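Ribosomal RNA small subunit methyltransferase D (Haemophilus influenzae, PDB 2IFT) probably methylates the N2 atom of guanine 966 in 16S ribosomal RNA of the assembled 30S particle, using S-adenosyl-L-methionine as methyl donor. Local coordinates at residues 42-47 and 156-161; 87-92 and 108-113; 138-143 and 161-166; 145-150 and 173-178. One frame throughout, in Å; residues are numbered along the deposited sequence.

In the fold
All four contacts set a helix against the central mixed sheet of a Rossmann-like methyltransferase. Contacts 1 and 3 are buried and both use strand 157-164: Leu-158 and Tyr-160 in contact 1, Val-161 and Thr-163 in contact 3. These alternate, so helices 39-52 and 139-149 cover opposite faces. Contact 4 takes the far end of helix 139-149 to the edge strand 175-183, and is partly buried. It touches contact 1 where Ile-159 meets Trp-175 and Trp-47 meets Leu-178. Contact 2 lies at the other edge, about 23 Å from contact 1, centre to centre, also partly buried. Contacts 1, 2 and 3 are mainly apolar; contact 4 adds a sulfur-aromatic contact and one weak hydrogen bond.

Contact 1. Residues 42-47 and 156-161; sequences ETLFNW and NALIYV
Helix 39-52 packs on one face of the central Rossmann-like sheet, and here Leu-44 lies against Leu-158 and Tyr-160 of strand 157-164. The backbones come nearest at Leu-44 and Leu-158, with 7.9 Å between their CA atoms. Two branches of Leu-44 share the work. Its CD1 methyl meets CD1 of Leu-158 at 3.4 Å, tighter than usual for two carbons. The same Leu-44 CD1 also lies 3.9 Å from CB of Leu-158, and the two side chains run alongside each other in opposing senses. The other branch, Leu-44 CD2, reaches CB of Tyr-160 at 4.2 Å and stands oblique to the tyrosine ring. The torsion of Leu-44 explains this spread: chi1 is 157°, which swings CG away from the backbone N and carries both methyls out to the strand. Leu-158 and Tyr-160 are two residues apart, so both point to the helix, while Ile-159 between them points to the other face. No hydrogen bond crosses the contact. The phenol of Tyr-160 is engaged further along its own strand, with Glu-162 OE1. Phe-130 of the adjacent strand 126-131 touches both Leu-44 and Tyr-160. Leu-48, one helical turn on, adds to the cover of Leu-158. This is the buried helix-on-sheet packing of the class I methyltransferase fold.

Contact 2. Residues 87-92 and 108-113; sequences TVANQL and VINQSS
Ala-89 and Leu-92 of helix 86-98 cover Val-108 of strand 106-109, within a beta-alpha-beta unit of the Rossmann-like sheet. The helix follows strand 78-82 and leads over to strand 106-109, which is the outermost strand at this side of the sheet. The two segments come nearest at Ala-89 and Asn-110, whose CA atoms are 6.3 Å apart.

The apolar part centres on Val-108, whose two methyls divide the helix surface between them. Val-108 CG1 lies 4.2 Å from Ala-89 CB. Val-108 CG2 lies 4.2 Å from Leu-92 CB. With chi1 at 179°, CG1 lies opposite the backbone N and CG2 opposite the carbonyl carbon, so the fork opens toward both helix residues. Lys-93 and Leu-96 of the same helix also touch Val-108, and Phe-81 of strand 78-82 packs against Leu-92.

Asn-110 adds a loose contact at the rim, its side-chain end packing by the Ala-89 methyl. No hydrogen bond joins the two segments.

The backbone beyond the strand makes its own turn. Asn-110 is the centre of an inverse gamma turn, closed by a bond of 3.0 Å from Gln-111 N to Ile-109 O. Ser-112 then takes the N-cap position of helix 113-116, its OG bonded to Leu-114 N. Back at the helix, the carbonyl also takes part: Ala-89 O lies 3.9 Å from Val-108 CG1.

Contact 3. Residues 138-143 and 161-166; sequences NLAEQA and VETEKD
Ala-140 has the most surface buried here, and it meets Val-161 and Thr-163 of strand 157-164. Its methyl is the whole of its contribution. Ala-140 CB lies 4.1 Å from CG1 of Val-161. The same CB lies 3.9 Å from OG1 of Thr-163, a contact of methyl with hydroxyl. The small side chain lets the first turn of the helix come close, with 7.2 Å between the CA atoms of Ala-140 and Val-161. Val-161 has chi1 at 180°, which sets CG1 opposite its backbone N and facing the alanine. Thr-163 is two residues on, so it faces the same way. Its hydroxyl also makes a weak hydrogen bond of 3.5 Å from OG1 to O of Glu-162. No hydrogen bond links helix and strand. Glu-162 points to the strand's other face. Ala-140 also touches Pro-133, which belongs to the DPPF sequence after strand 126-131, a signature of amino-methyltransferases. The contact thus seats the N-terminal turn of helix 139-149 on strand 157-164, between strands 126-131 and 186-193.

Contact 4. Residues 145-150 and 173-178; sequences SLLCEN and ENWTLL
Cys-148 and Trp-175 make a sulfur-aromatic contact where the last turn of helix 139-149 meets the start of strand 175-183, an edge strand of the Rossmann-like sheet. SG of Cys-148 lies 3.9 Å from the centroid of the five-membered ring of Trp-175. The approach is oblique, 43° off the ring normal, and falls toward the nitrogen side of the indole. SG of Cys-148 is 3.3 Å from NE1 of Trp-175 and 3.5 Å from CE2 of the same ring. A second partner comes from the preceding residue. Asn-174 ND2 gives a weak hydrogen bond of 3.6 Å to Cys-148 SG, with an N-H...S angle of 148°. The torsion of Asn-174, chi1 45°, tucks its amide back between backbone N and carbonyl carbon and so brings it to the sulfur. The thiol therefore touches both an amide and an indole, in a contact that is only partly buried.

The apolar side is deeper. Leu-147 is buried on the sheet face, touching Val-129 and Leu-131 of strand 126-131. Trp-175 continues this layer, and its ring also meets that of Tyr-191 with planes at about 50°. Leu-153 packs on both Leu-147 and Trp-175. Between the leucine and the indole the meeting is at the ring edge, near its plane: CD1 of Leu-147 lies 4.3 Å from CH2 of Trp-175.

Contact 1. Residues 42-47 and 156-161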
loop_
_atom_site.group_PDB
_atom_site.type_symbol
_atom_site.label_atom_id
_atom_site.label_comp_id
_atom_site.label_asym_id
_atom_site.label_seq_id
_atom_site.Cartn_x
_atom_site.Cartn_y
_atom_site.Cartn_z
ATOM N N GLU A 42 10.821 -3.935 5.335
ATOM C CA GLU A 42 11.606 -3.261 6.359
ATOM C C GLU A 42 12.388 -2.070 5.819
ATOM O O GLU A 42 12.355 -0.989 6.401
ATOM C CB GLU A 42 12.559 -4.254 7.011
ATOM N N THR A 43 13.095 -2.264 4.711
ATOM C CA THR A 43 13.877 -1.179 4.134
ATOM C C THR A 43 12.997 -0.012 3.695
ATOM O O THR A 43 13.437 1.136 3.673
ATOM C CB THR A 43 14.754 -1.672 2.949
ATOM O OG1 THR A 43 15.222 -0.542 2.196
ATOM C CG2 THR A 43 13.981 -2.614 2.049
ATOM N N LEU A 44 11.749 -0.294 3.348
ATOM C CA LEU A 44 10.844 0.782 2.963
ATOM C C LEU A 44 10.579 1.620 4.207
ATOM O O LEU A 44 10.823 2.820 4.221
ATOM C CB LEU A 44 9.522 0.221 2.422
ATOM C CG LEU A 44 8.283 1.134 2.466
ATOM C CD1 LEU A 44 8.509 2.391 1.644
ATOM C CD2 LEU A 44 7.072 0.365 1.945
ATOM N N PHE A 45 10.090 0.975 5.258
ATOM C CA PHE A 45 9.789 1.677 6.499
ATOM C C PHE A 45 11.032 2.369 7.028
ATOM O O PHE A 45 10.955 3.448 7.617
ATOM C CB PHE A 45 9.221 0.706 7.542
ATOM C CG PHE A 45 7.826 0.224 7.223
ATOM C CD1 PHE A 45 6.773 1.132 7.089
ATOM C CD2 PHE A 45 7.564 -1.133 7.045
ATOM C CE1 PHE A 45 5.475 0.694 6.779
ATOM C CE2 PHE A 45 6.272 -1.577 6.735
ATOM C CZ PHE A 45 5.227 -0.659 6.602
ATOM N N ASN A 46 12.183 1.750 6.812
ATOM C CA ASN A 46 13.431 2.345 7.254
ATOM C C ASN A 46 13.596 3.707 6.586
ATOM O O ASN A 46 13.724 4.727 7.262
ATOM C CB ASN A 46 14.602 1.425 6.901
ATOM C CG ASN A 46 14.854 0.365 7.966
ATOM O OD1 ASN A 46 13.920 -0.181 8.548
ATOM N ND2 ASN A 46 16.125 0.065 8.215
ATOM N N TRP A 47 13.573 3.731 5.258
ATOM C CA TRP A 47 13.721 4.991 4.534
ATOM C C TRP A 47 12.581 5.969 4.805
ATOM O O TRP A 47 12.709 7.161 4.528
ATOM C CB TRP A 47 13.802 4.747 3.027
ATOM C CG TRP A 47 14.931 3.861 2.605
ATOM C CD1 TRP A 47 16.067 3.579 3.310
ATOM C CD2 TRP A 47 15.055 3.181 1.355
ATOM N NE1 TRP A 47 16.892 2.765 2.573
ATOM C CE2 TRP A 47 16.294 2.505 1.365
ATOM C CE3 TRP A 47 14.240 3.076 0.220
ATOM C CZ2 TRP A 47 16.739 1.735 0.287
ATOM C CZ3 TRP A 47 14.680 2.310 -0.852
ATOM C CH2 TRP A 47 15.919 1.650 -0.811
ATOM N N ASN A 156 8.476 11.973 -5.179
ATOM C CA ASN A 156 9.293 11.105 -4.340
ATOM C C ASN A 156 8.531 10.009 -3.624
ATOM O O ASN A 156 9.062 9.401 -2.700
ATOM C CB ASN A 156 10.057 11.939 -3.312
ATOM C CG ASN A 156 10.910 12.995 -3.963
ATOM O OD1 ASN A 156 11.599 12.723 -4.958
ATOM N ND2 ASN A 156 10.881 14.208 -3.415
ATOM N N ALA A 157 7.293 9.767 -4.038
ATOM C CA ALA A 157 6.496 8.715 -3.426
ATOM C C ALA A 157 7.186 7.394 -3.694
ATOM O O ALA A 157 7.811 7.217 -4.744
ATOM C CB ALA A 157 5.094 8.696 -4.027
ATOM N N LEU A 158 7.092 6.488 -2.724
ATOM C CA LEU A 158 7.669 5.151 -2.834
ATOM C C LEU A 158 6.535 4.213 -3.200
ATOM O O LEU A 158 5.430 4.341 -2.674
ATOM C CB LEU A 158 8.277 4.718 -1.501
ATOM C CG LEU A 158 9.330 5.690 -0.972
ATOM C CD1 LEU A 158 9.873 5.191 0.358
ATOM C CD2 LEU A 158 10.446 5.832 -1.994
ATOM N N ILE A 159 6.793 3.288 -4.115
ATOM C CA ILE A 159 5.763 2.344 -4.528
ATOM C C ILE A 159 6.255 0.936 -4.293
ATOM O O ILE A 159 7.269 0.508 -4.853
ATOM C CB ILE A 159 5.399 2.474 -6.023
ATOM C CG1 ILE A 159 5.201 3.943 -6.384
ATOM C CG2 ILE A 159 4.108 1.679 -6.317
ATOM C CD1 ILE A 159 4.120 4.589 -5.598
ATOM N N TYR A 160 5.530 0.230 -3.440
ATOM C CA TYR A 160 5.849 -1.140 -3.099
ATOM C C TYR A 160 4.985 -2.052 -3.956
ATOM O O TYR A 160 3.762 -1.890 -4.040
ATOM C CB TYR A 160 5.574 -1.372 -1.619
ATOM C CG TYR A 160 5.825 -2.785 -1.181
ATOM C CD1 TYR A 160 4.811 -3.739 -1.217
ATOM C CD2 TYR A 160 7.084 -3.178 -0.748
ATOM C CE1 TYR A 160 5.048 -5.049 -0.828
ATOM C CE2 TYR A 160 7.333 -4.487 -0.360
ATOM C CZ TYR A 160 6.310 -5.420 -0.401
ATOM O OH TYR A 160 6.548 -6.720 -0.006
ATOM N N VAL A 161 5.626 -3.013 -4.598
ATOM C CA VAL A 161 4.911 -3.926 -5.467
ATOM C C VAL A 161 5.366 -5.359 -5.265
ATOM O O VAL A 161 6.555 -5.636 -5.129
ATOM C CB VAL A 161 5.119 -3.535 -6.951
ATOM C CG1 VAL A 161 4.364 -4.494 -7.861
ATOM C CG2 VAL A 161 4.662 -2.099 -7.173
#

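Contact 2. Residues 87-92 and 108-113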
loop_
_atom_site.group_PDB
_atom_site.type_symbol
_atom_site.label_atom_id
_atom_site.label_comp_id
_atom_site.label_asym_id
_atom_site.label_seq_id
_atom_site.Cartn_x
_atom_site.Cartn_y
_atom_site.Cartn_z
ATOM N N THR A 87 -17.194 -7.781 2.493
ATOM C CA THR A 87 -16.990 -8.535 3.723
ATOM C C THR A 87 -15.626 -8.234 4.344
ATOM O O THR A 87 -15.501 -8.119 5.562
ATOM C CB THR A 87 -17.109 -10.044 3.474
ATOM O OG1 THR A 87 -18.403 -10.331 2.931
ATOM C CG2 THR A 87 -16.930 -10.813 4.776
ATOM N N VAL A 88 -14.604 -8.113 3.507
ATOM C CA VAL A 88 -13.263 -7.815 3.997
ATOM C C VAL A 88 -13.179 -6.336 4.389
ATOM O O VAL A 88 -12.510 -5.965 5.362
ATOM C CB VAL A 88 -12.207 -8.117 2.913
ATOM C CG1 VAL A 88 -10.821 -7.791 3.427
ATOM C CG2 VAL A 88 -12.295 -9.579 2.509
ATOM N N ALA A 89 -13.873 -5.495 3.628
ATOM C CA ALA A 89 -13.881 -4.064 3.893
ATOM C C ALA A 89 -14.517 -3.757 5.253
ATOM O O ALA A 89 -14.099 -2.825 5.932
ATOM C CB ALA A 89 -14.618 -3.323 2.766
ATOM N N ASN A 90 -15.521 -4.535 5.653
ATOM C CA ASN A 90 -16.164 -4.312 6.950
ATOM C C ASN A 90 -15.207 -4.715 8.059
ATOM O O ASN A 90 -15.131 -4.060 9.098
ATOM C CB ASN A 90 -17.448 -5.133 7.092
ATOM C CG ASN A 90 -18.520 -4.720 6.112
ATOM O OD1 ASN A 90 -18.696 -3.533 5.822
ATOM N ND2 ASN A 90 -19.260 -5.701 5.605
ATOM N N GLN A 91 -14.480 -5.803 7.839
ATOM C CA GLN A 91 -13.518 -6.267 8.826
ATOM C C GLN A 91 -12.515 -5.141 9.081
ATOM O O GLN A 91 -12.231 -4.799 10.229
ATOM C CB GLN A 91 -12.804 -7.514 8.307
ATOM C CG GLN A 91 -11.820 -8.142 9.281
ATOM C CD GLN A 91 -12.472 -8.620 10.570
ATOM O OE1 GLN A 91 -13.664 -8.940 10.604
ATOM N NE2 GLN A 91 -11.685 -8.688 11.636
ATOM N N LEU A 92 -11.991 -4.556 8.003
ATOM C CA LEU A 92 -11.037 -3.460 8.131
ATOM C C LEU A 92 -11.617 -2.365 9.023
ATOM O O LEU A 92 -10.980 -1.934 9.974
ATOM C CB LEU A 92 -10.694 -2.874 6.757
ATOM C CG LEU A 92 -9.832 -3.709 5.801
ATOM C CD1 LEU A 92 -9.678 -2.969 4.479
ATOM C CD2 LEU A 92 -8.464 -3.976 6.413
ATOM N N VAL A 108 -11.484 3.823 4.657
ATOM C CA VAL A 108 -11.756 2.608 3.895
ATOM C C VAL A 108 -12.695 2.925 2.735
ATOM O O VAL A 108 -13.815 3.391 2.944
ATOM C CB VAL A 108 -12.422 1.518 4.783
ATOM C CG1 VAL A 108 -12.727 0.264 3.952
ATOM C CG2 VAL A 108 -11.506 1.160 5.948
ATOM N N ILE A 109 -12.227 2.689 1.512
ATOM C CA ILE A 109 -13.037 2.928 0.325
ATOM C C ILE A 109 -13.319 1.572 -0.297
ATOM O O ILE A 109 -12.398 0.877 -0.717
ATOM C CB ILE A 109 -12.300 3.816 -0.698
ATOM C CG1 ILE A 109 -12.046 5.198 -0.088
ATOM C CG2 ILE A 109 -13.130 3.941 -1.978
ATOM C CD1 ILE A 109 -11.324 6.158 -1.003
ATOM N N ASN A 110 -14.595 1.200 -0.332
ATOM C CA ASN A 110 -15.019 -0.088 -0.873
ATOM C C ASN A 110 -15.076 -0.083 -2.405
ATOM O O ASN A 110 -16.145 0.036 -3.008
ATOM C CB ASN A 110 -16.387 -0.467 -0.274
ATOM C CG ASN A 110 -16.897 -1.817 -0.760
ATOM O OD1 ASN A 110 -16.158 -2.802 -0.793
ATOM N ND2 ASN A 110 -18.169 -1.870 -1.129
ATOM N N GLN A 111 -13.905 -0.205 -3.021
ATOM C CA GLN A 111 -13.773 -0.241 -4.471
ATOM C C GLN A 111 -12.515 -0.992 -4.850
ATOM O O GLN A 111 -11.582 -1.133 -4.049
ATOM C CB GLN A 111 -13.627 1.162 -5.062
ATOM C CG GLN A 111 -14.867 2.000 -5.168
ATOM C CD GLN A 111 -14.565 3.354 -5.780
ATOM O OE1 GLN A 111 -13.948 3.440 -6.850
ATOM N NE2 GLN A 111 -14.996 4.421 -5.110
ATOM N N SER A 112 -12.492 -1.462 -6.088
ATOM C CA SER A 112 -11.315 -2.122 -6.622
ATOM C C SER A 112 -10.426 -0.960 -7.031
ATOM O O SER A 112 -10.921 0.031 -7.581
ATOM C CB SER A 112 -11.660 -2.920 -7.874
ATOM O OG SER A 112 -10.476 -3.202 -8.604
ATOM N N SER A 113 -9.130 -1.063 -6.773
ATOM C CA SER A 113 -8.227 0.013 -7.154
ATOM C C SER A 113 -8.163 0.152 -8.668
ATOM O O SER A 113 -7.840 1.219 -9.190
ATOM C CB SER A 113 -6.828 -0.241 -6.602
ATOM O OG SER A 113 -6.700 0.310 -5.305
#

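Contact 3. Residues 138-143 and 161-166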
loop_
_atom_site.group_PDB
_atom_site.type_symbol
_atom_site.label_atom_id
_atom_site.label_comp_id
_atom_site.label_asym_id
_atom_site.label_seq_id
_atom_site.Cartn_x
_atom_site.Cartn_y
_atom_site.Cartn_z
ATOM N N ASN A 138 -1.988 -9.361 -14.627
ATOM C CA ASN A 138 -1.352 -8.070 -14.876
ATOM C C ASN A 138 -2.071 -6.955 -14.117
ATOM O O ASN A 138 -2.167 -5.828 -14.597
ATOM C CB ASN A 138 -1.345 -7.763 -16.376
ATOM N N LEU A 139 -2.563 -7.271 -12.925
ATOM C CA LEU A 139 -3.277 -6.293 -12.118
ATOM C C LEU A 139 -2.371 -5.216 -11.528
ATOM O O LEU A 139 -2.709 -4.029 -11.552
ATOM C CB LEU A 139 -4.054 -7.007 -11.011
ATOM C CG LEU A 139 -5.058 -8.003 -11.611
ATOM C CD1 LEU A 139 -5.813 -8.730 -10.514
ATOM C CD2 LEU A 139 -6.020 -7.253 -12.533
ATOM N N ALA A 140 -1.221 -5.621 -11.000
ATOM C CA ALA A 140 -0.289 -4.657 -10.438
ATOM C C ALA A 140 0.149 -3.709 -11.559
ATOM O O ALA A 140 0.306 -2.513 -11.338
ATOM C CB ALA A 140 0.922 -5.377 -9.836
ATOM N N GLU A 141 0.326 -4.250 -12.761
ATOM C CA GLU A 141 0.739 -3.445 -13.906
ATOM C C GLU A 141 -0.339 -2.417 -14.253
ATOM O O GLU A 141 -0.038 -1.248 -14.515
ATOM C CB GLU A 141 1.017 -4.342 -15.104
ATOM N N GLN A 142 -1.592 -2.854 -14.257
ATOM C CA GLN A 142 -2.699 -1.948 -14.553
ATOM C C GLN A 142 -2.750 -0.800 -13.530
ATOM O O GLN A 142 -2.926 0.370 -13.890
ATOM C CB GLN A 142 -4.024 -2.714 -14.541
ATOM C CG GLN A 142 -4.167 -3.755 -15.657
ATOM C CD GLN A 142 -5.458 -4.561 -15.541
ATOM O OE1 GLN A 142 -6.558 -3.994 -15.500
ATOM N NE2 GLN A 142 -5.329 -5.892 -15.487
ATOM N N ALA A 143 -2.588 -1.137 -12.254
ATOM C CA ALA A 143 -2.613 -0.139 -11.195
ATOM C C ALA A 143 -1.473 0.866 -11.355
ATOM O O ALA A 143 -1.673 2.076 -11.180
ATOM C CB ALA A 143 -2.516 -0.817 -9.839
ATOM N N VAL A 161 5.626 -3.013 -4.598
ATOM C CA VAL A 161 4.911 -3.926 -5.467
ATOM C C VAL A 161 5.366 -5.359 -5.265
ATOM O O VAL A 161 6.555 -5.636 -5.129
ATOM C CB VAL A 161 5.119 -3.535 -6.951
ATOM C CG1 VAL A 161 4.364 -4.494 -7.861
ATOM C CG2 VAL A 161 4.662 -2.099 -7.173
ATOM N N GLU A 162 4.397 -6.260 -5.223
ATOM C CA GLU A 162 4.666 -7.676 -5.070
ATOM C C GLU A 162 4.055 -8.340 -6.281
ATOM O O GLU A 162 2.866 -8.188 -6.545
ATOM C CB GLU A 162 4.024 -8.217 -3.805
ATOM C CG GLU A 162 4.701 -7.765 -2.537
ATOM C CD GLU A 162 4.128 -8.450 -1.321
ATOM O OE1 GLU A 162 4.612 -8.180 -0.206
ATOM O OE2 GLU A 162 3.189 -9.262 -1.486
ATOM N N THR A 163 4.867 -9.089 -7.009
ATOM C CA THR A 163 4.401 -9.723 -8.223
ATOM C C THR A 163 4.925 -11.148 -8.393
ATOM O O THR A 163 5.741 -11.608 -7.592
ATOM C CB THR A 163 4.803 -8.828 -9.411
ATOM O OG1 THR A 163 3.633 -8.178 -9.914
ATOM C CG2 THR A 163 5.497 -9.606 -10.501
ATOM N N GLU A 164 4.436 -11.850 -9.417
ATOM C CA GLU A 164 4.876 -13.213 -9.697
ATOM C C GLU A 164 6.369 -13.206 -10.004
ATOM O O GLU A 164 6.852 -12.417 -10.812
ATOM C CB GLU A 164 4.100 -13.803 -10.878
ATOM N N LYS A 165 7.075 -14.119 -9.348
ATOM C CA LYS A 165 8.522 -14.287 -9.450
ATOM C C LYS A 165 9.265 -14.161 -10.773
ATOM O O LYS A 165 10.478 -13.940 -10.750
ATOM C CB LYS A 165 8.917 -15.631 -8.824
ATOM N N ASP A 166 8.619 -14.249 -11.926
ATOM C CA ASP A 166 9.483 -14.260 -13.095
ATOM C C ASP A 166 9.799 -13.174 -14.104
ATOM O O ASP A 166 10.979 -12.850 -14.247
ATOM C CB ASP A 166 9.214 -15.532 -13.871
#

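Contact 4. Residues 145-150 and 173-178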
loop_
_atom_site.group_PDB
_atom_site.type_symbol
_atom_site.label_atom_id
_atom_site.label_comp_id
_atom_site.label_asym_id
_atom_site.label_seq_id
_atom_site.Cartn_x
_atom_site.Cartn_y
_atom_site.Cartn_z
ATOM N N SER A 145 0.089 1.801 -14.057
ATOM C CA SER A 145 -0.275 2.677 -15.149
ATOM C C SER A 145 -1.240 3.772 -14.706
ATOM O O SER A 145 -1.042 4.937 -15.022
ATOM C CB SER A 145 -0.899 1.860 -16.283
ATOM O OG SER A 145 -1.709 2.690 -17.100
ATOM N N LEU A 146 -2.274 3.400 -13.966
ATOM C CA LEU A 146 -3.257 4.372 -13.499
ATOM C C LEU A 146 -2.675 5.384 -12.502
ATOM O O LEU A 146 -2.972 6.575 -12.574
ATOM C CB LEU A 146 -4.444 3.635 -12.890
ATOM C CG LEU A 146 -5.191 2.727 -13.882
ATOM C CD1 LEU A 146 -6.206 1.859 -13.140
ATOM C CD2 LEU A 146 -5.885 3.583 -14.947
ATOM N N LEU A 147 -1.857 4.914 -11.565
ATOM C CA LEU A 147 -1.234 5.821 -10.606
ATOM C C LEU A 147 -0.535 6.935 -11.372
ATOM O O LEU A 147 -0.715 8.113 -11.076
ATOM C CB LEU A 147 -0.205 5.082 -9.744
ATOM C CG LEU A 147 -0.736 4.220 -8.598
ATOM C CD1 LEU A 147 0.412 3.445 -7.983
ATOM C CD2 LEU A 147 -1.414 5.101 -7.552
ATOM N N CYS A 148 0.264 6.545 -12.365
ATOM C CA CYS A 148 1.009 7.500 -13.193
ATOM C C CYS A 148 0.115 8.353 -14.073
ATOM O O CYS A 148 0.260 9.572 -14.142
ATOM C CB CYS A 148 1.997 6.763 -14.095
ATOM S SG CYS A 148 3.594 6.417 -13.343
ATOM N N GLU A 149 -0.803 7.690 -14.759
ATOM C CA GLU A 149 -1.717 8.356 -15.666
ATOM C C GLU A 149 -2.589 9.403 -15.009
ATOM O O GLU A 149 -2.757 10.489 -15.538
ATOM C CB GLU A 149 -2.617 7.318 -16.324
ATOM C CG GLU A 149 -2.660 7.385 -17.834
ATOM C CD GLU A 149 -3.030 6.044 -18.445
ATOM O OE1 GLU A 149 -4.153 5.552 -18.176
ATOM O OE2 GLU A 149 -2.191 5.477 -19.186
ATOM N N ASN A 150 -3.129 9.086 -13.837
ATOM C CA ASN A 150 -4.045 10.005 -13.196
ATOM C C ASN A 150 -3.605 10.876 -12.029
ATOM O O ASN A 150 -4.402 11.184 -11.148
ATOM C CB ASN A 150 -5.338 9.252 -12.868
ATOM C CG ASN A 150 -5.986 8.656 -14.118
ATOM O OD1 ASN A 150 -6.227 9.360 -15.096
ATOM N ND2 ASN A 150 -6.262 7.357 -14.092
ATOM N N GLU A 173 8.738 5.159 -16.955
ATOM C CA GLU A 173 9.943 5.974 -17.072
ATOM C C GLU A 173 10.181 7.130 -16.103
ATOM O O GLU A 173 11.302 7.624 -16.020
ATOM C CB GLU A 173 10.068 6.500 -18.484
ATOM C CG GLU A 173 8.932 7.351 -18.910
ATOM C CD GLU A 173 9.347 8.177 -20.079
ATOM O OE1 GLU A 173 9.719 7.573 -21.108
ATOM O OE2 GLU A 173 9.330 9.420 -19.967
ATOM N N ASN A 174 9.157 7.580 -15.388
ATOM C CA ASN A 174 9.339 8.678 -14.431
ATOM C C ASN A 174 9.595 8.063 -13.048
ATOM O O ASN A 174 9.538 8.740 -12.010
ATOM C CB ASN A 174 8.084 9.555 -14.420
ATOM C CG ASN A 174 6.812 8.729 -14.376
ATOM O OD1 ASN A 174 6.776 7.606 -14.896
ATOM N ND2 ASN A 174 5.755 9.276 -13.770
ATOM N N TRP A 175 9.880 6.762 -13.051
ATOM C CA TRP A 175 10.149 6.024 -11.818
ATOM C C TRP A 175 11.559 5.440 -11.802
ATOM O O TRP A 175 12.178 5.262 -12.849
ATOM C CB TRP A 175 9.143 4.882 -11.651
ATOM C CG TRP A 175 7.759 5.312 -11.257
ATOM C CD1 TRP A 175 7.220 6.560 -11.383
ATOM C CD2 TRP A 175 6.708 4.468 -10.759
ATOM N NE1 TRP A 175 5.902 6.548 -11.001
ATOM C CE2 TRP A 175 5.559 5.282 -10.613
ATOM C CE3 TRP A 175 6.624 3.109 -10.422
ATOM C CZ2 TRP A 175 4.335 4.774 -10.148
ATOM C CZ3 TRP A 175 5.403 2.604 -9.960
ATOM C CH2 TRP A 175 4.275 3.440 -9.827
ATOM N N THR A 176 12.074 5.154 -10.609
ATOM C CA THR A 176 13.396 4.544 -10.493
ATOM C C THR A 176 13.205 3.327 -9.613
ATOM O O THR A 176 12.505 3.396 -8.603
ATOM C CB THR A 176 14.438 5.469 -9.800
ATOM O OG1 THR A 176 14.305 6.809 -10.290
ATOM C CG2 THR A 176 15.858 4.980 -10.097
ATOM N N LEU A 177 13.812 2.213 -9.998
ATOM C CA LEU A 177 13.714 0.990 -9.215
ATOM C C LEU A 177 14.807 1.024 -8.146
ATOM O O LEU A 177 15.998 1.001 -8.464
ATOM C CB LEU A 177 13.902 -0.229 -10.116
ATOM C CG LEU A 177 13.855 -1.558 -9.358
ATOM C CD1 LEU A 177 12.478 -1.707 -8.723
ATOM C CD2 LEU A 177 14.160 -2.730 -10.297
ATOM N N LEU A 178 14.400 1.088 -6.882
ATOM C CA LEU A 178 15.352 1.150 -5.776
ATOM C C LEU A 178 15.744 -0.219 -5.241
ATOM O O LEU A 178 16.905 -0.456 -4.959
ATOM C CB LEU A 178 14.776 1.999 -4.643
ATOM C CG LEU A 178 14.332 3.415 -5.027
ATOM C CD1 LEU A 178 13.892 4.148 -3.775
ATOM C CD2 LEU A 178 15.481 4.174 -5.714
#